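Local coordinates for protein CS6 fimbrial subunit B, CS6 fimbrial subunit A (Escherichia coli, PDB 4B9G) that forms, as a donor-strand-complemented pilin subunit, part of the CS6 fimbrial colonization factor with which enterotoxigenic bacteria probably adhere to host cells, at residues Gln65-Leu70 / Met80-Ile84. Sequence-based numbering, arbitrary orientation.
Sequences QQIGKL and MNYYI
L70 and Y82 meet at the apolar centre of an antiparallel β-hairpin in the immunoglobulin-like pilin fold, a worked example of one ladder serving two environments. The CG of L70 lies 3.7 Å from Y82 CE1, the two side chains crossing at about a right angle. With its CG set between the backbone N and the carbonyl carbon (chi1 72°), Y82 turns its ring across the hairpin, and G68 CA sits over one face. L70 also touches V156 and T158 in the engineered CssA-derived donor strand. Four backbone bonds tie G68 to Y82 and L70 to M80, among them M80 N to L70 O at 2.8 Å. Past G68 the ladder opens: water 2 donates to Q66 O and accepts from I84 N, bridging the strands where no direct bond forms. The CG2 branch of I67 comes within 3.7 Å of N81 CB. Farther out, the extended Q65 lays its amide over the Y83 ring, the planes 38° apart, with NE2 3.6 Å above the ring centre. K69 and N81 run side by side, and water 4 accepts from K69 NZ at 3.1 Å while donating to N81 OD1 at 2.9 Å.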
ATOM      1  N   GLN A  65       8.413   5.324   8.910  1.00 11.71           N
ATOM      2  CA  GLN A  65       7.519   4.784   7.891  1.00 10.73           C
ATOM      3  C   GLN A  65       7.243   3.314   8.159  1.00 10.59           C
ATOM      4  O   GLN A  65       8.118   2.581   8.620  1.00 12.42           O
ATOM      5  CB  GLN A  65       8.147   4.939   6.499  1.00 10.34           C
ATOM      6  CG  GLN A  65       8.439   6.368   6.155  1.00 12.85           C
ATOM      7  CD  GLN A  65       9.062   6.502   4.789  1.00 16.67           C
ATOM      8  OE1 GLN A  65       9.938   5.722   4.413  1.00 19.51           O
ATOM      9  NE2 GLN A  65       8.617   7.494   4.031  1.00 24.50           N
ATOM     10  N   GLN A  66       6.046   2.880   7.767  1.00  8.62           N
ATOM     11  CA  GLN A  66       5.673   1.472   7.777  1.00  9.43           C
ATOM     12  C   GLN A  66       6.136   0.793   6.480  1.00  9.19           C
ATOM     13  O   GLN A  66       5.591   1.005   5.405  1.00 11.89           O
ATOM     14  CB  GLN A  66       4.166   1.321   7.927  1.00  9.67           C
ATOM     15  CG  GLN A  66       3.669   1.828   9.266  1.00  9.32           C
ATOM     16  CD  GLN A  66       4.435   1.214  10.421  1.00 12.51           C
ATOM     17  OE1 GLN A  66       4.461  -0.013  10.573  1.00 14.96           O
ATOM     18  NE2 GLN A  66       5.097   2.052  11.222  1.00 11.82           N
ATOM     19  N   ILE A  67       7.178  -0.015   6.591  1.00  8.12           N
ATOM     20  CA  ILE A  67       7.777  -0.686   5.452  1.00  7.78           C
ATOM     21  C   ILE A  67       7.161  -2.071   5.277  1.00  8.56           C
ATOM     22  O   ILE A  67       7.166  -2.886   6.204  1.00 10.11           O
ATOM     23  CB  ILE A  67       9.295  -0.790   5.634  1.00  8.08           C
ATOM     24  CG1 ILE A  67       9.921   0.602   5.842  1.00 10.39           C
ATOM     25  CG2 ILE A  67       9.916  -1.504   4.439  1.00  9.72           C
ATOM     26  CD1 ILE A  67       9.636   1.605   4.786  1.00 13.03           C
ATOM     27  N   GLY A  68       6.609  -2.337   4.096  1.00  7.73           N
ATOM     28  CA  GLY A  68       6.104  -3.649   3.742  1.00  9.18           C
ATOM     29  C   GLY A  68       7.053  -4.369   2.802  1.00  7.80           C
ATOM     30  O   GLY A  68       8.035  -3.804   2.313  1.00  7.98           O
ATOM     31  N   LYS A  69       6.739  -5.638   2.560  1.00  7.39           N
ATOM     32  CA  LYS A  69       7.515  -6.475   1.648  1.00  8.42           C
ATOM     33  C   LYS A  69       6.631  -7.080   0.554  1.00  7.85           C
ATOM     34  O   LYS A  69       5.501  -7.524   0.818  1.00  8.91           O
ATOM     35  CB  LYS A  69       8.179  -7.632   2.398  1.00 11.71           C
ATOM     36  CG  LYS A  69       9.318  -7.217   3.283  1.00 16.09           C
ATOM     37  CD  LYS A  69       9.992  -8.439   3.875  1.00 21.66           C
ATOM     38  CE  LYS A  69      11.411  -8.117   4.290  1.00 29.01           C
ATOM     39  NZ  LYS A  69      11.557  -7.889   5.744  1.00 37.92           N
ATOM     40  N   LEU A  70       7.182  -7.130  -0.660  1.00  6.71           N
ATOM     41  CA  LEU A  70       6.658  -7.972  -1.736  1.00  7.23           C
ATOM     42  C   LEU A  70       7.686  -9.085  -1.925  1.00  7.58           C
ATOM     43  O   LEU A  70       8.860  -8.832  -2.178  1.00  8.62           O
ATOM     44  CB  LEU A  70       6.465  -7.177  -3.024  1.00  6.83           C
ATOM     45  CG  LEU A  70       5.515  -5.978  -2.900  1.00  7.01           C
ATOM     46  CD1 LEU A  70       5.411  -5.236  -4.213  1.00  8.99           C
ATOM     47  CD2 LEU A  70       4.140  -6.376  -2.426  1.00  7.57           C
ATOM     48  N   MET A  80      11.207  -7.259  -1.865  1.00  7.26           N
ATOM     49  CA  MET A  80      11.292  -5.819  -2.090  1.00  7.24           C
ATOM     50  C   MET A  80      10.619  -5.102  -0.931  1.00  6.96           C
ATOM     51  O   MET A  80       9.474  -5.399  -0.601  1.00  9.10           O
ATOM     52  CB  MET A  80      10.578  -5.456  -3.393  1.00  7.09           C
ATOM     53  CG  MET A  80      11.137  -6.161  -4.616  1.00  7.25           C
ATOM     54  SD  MET A  80      10.169  -5.719  -6.060  1.00  9.71           S
ATOM     55  CE  MET A  80      11.038  -6.621  -7.348  1.00  8.68           C
ATOM     56  N   ASN A  81      11.314  -4.126  -0.357  1.00  6.80           N
ATOM     57  CA  ASN A  81      10.768  -3.265   0.673  1.00  6.87           C
ATOM     58  C   ASN A  81      10.123  -2.017   0.067  1.00  6.26           C
ATOM     59  O   ASN A  81      10.634  -1.473  -0.916  1.00  7.01           O
ATOM     60  CB  ASN A  81      11.881  -2.798   1.608  1.00  8.05           C
ATOM     61  CG  ASN A  81      12.541  -3.920   2.355  1.00 10.00           C
ATOM     62  OD1 ASN A  81      11.906  -4.885   2.726  1.00 12.76           O
ATOM     63  ND2 ASN A  81      13.838  -3.788   2.581  1.00 13.53           N
ATOM     64  N   TYR A  82       9.032  -1.534   0.666  1.00  6.31           N
ATOM     65  CA  TYR A  82       8.359  -0.357   0.136  1.00  5.91           C
ATOM     66  C   TYR A  82       7.544   0.343   1.214  1.00  6.03           C
ATOM     67  O   TYR A  82       7.223  -0.251   2.237  1.00  6.37           O
ATOM     68  CB  TYR A  82       7.446  -0.721  -1.045  1.00  5.79           C
ATOM     69  CG  TYR A  82       6.196  -1.474  -0.659  1.00  6.06           C
ATOM     70  CD1 TYR A  82       6.194  -2.856  -0.495  1.00  6.37           C
ATOM     71  CD2 TYR A  82       4.998  -0.797  -0.464  1.00  6.18           C
ATOM     72  CE1 TYR A  82       5.037  -3.534  -0.150  1.00  6.39           C
ATOM     73  CE2 TYR A  82       3.831  -1.469  -0.138  1.00  5.70           C
ATOM     74  CZ  TYR A  82       3.851  -2.835   0.015  1.00  6.04           C
ATOM     75  OH  TYR A  82       2.662  -3.493   0.298  1.00  7.03           O
ATOM     76  N   TYR A  83       7.167   1.592   0.938  1.00  5.99           N
ATOM     77  CA  TYR A  83       6.205   2.312   1.762  1.00  6.08           C
ATOM     78  C   TYR A  83       5.101   2.891   0.866  1.00  5.47           C
ATOM     79  O   TYR A  83       5.252   2.993  -0.363  1.00  5.78           O
ATOM     80  CB  TYR A  83       6.856   3.445   2.573  1.00  7.58           C
ATOM     81  CG  TYR A  83       7.446   4.548   1.757  1.00  7.58           C
ATOM     82  CD1 TYR A  83       6.685   5.636   1.358  1.00  8.59           C
ATOM     83  CD2 TYR A  83       8.782   4.483   1.361  1.00 10.28           C
ATOM     84  CE1 TYR A  83       7.265   6.649   0.597  1.00 11.29           C
ATOM     85  CE2 TYR A  83       9.361   5.479   0.613  1.00 11.29           C
ATOM     86  CZ  TYR A  83       8.606   6.555   0.229  1.00 10.90           C
ATOM     87  OH  TYR A  83       9.170   7.580  -0.494  1.00 14.25           O
ATOM     88  N   ILE A  84       3.994   3.289   1.485  1.00  4.83           N
ATOM     89  CA  ILE A  84       2.861   3.880   0.775  1.00  5.10           C
ATOM     90  C   ILE A  84       2.913   5.417   0.821  1.00  5.08           C
ATOM     91  O   ILE A  84       3.019   6.020   1.903  1.00  5.38           O
ATOM     92  CB  ILE A  84       1.518   3.386   1.401  1.00  5.07           C
ATOM     93  CG1 ILE A  84       1.361   1.878   1.172  1.00  6.16           C
ATOM     94  CG2 ILE A  84       0.330   4.183   0.866  1.00  5.52           C
ATOM     95  CD1 ILE A  84       1.035   1.451  -0.256  1.00  7.35           C
TER
HETATM   96  O   HOH W   1       8.840   9.656   2.116  1.00 23.44           O
HETATM   97  O   HOH W   2       3.619   2.393   4.145  1.00  6.46           O
HETATM   98  O   HOH W   3       2.886  -5.971   1.140  1.00 10.60           O
HETATM   99  O   HOH W   4      11.343  -4.834   5.536  1.00 20.27           O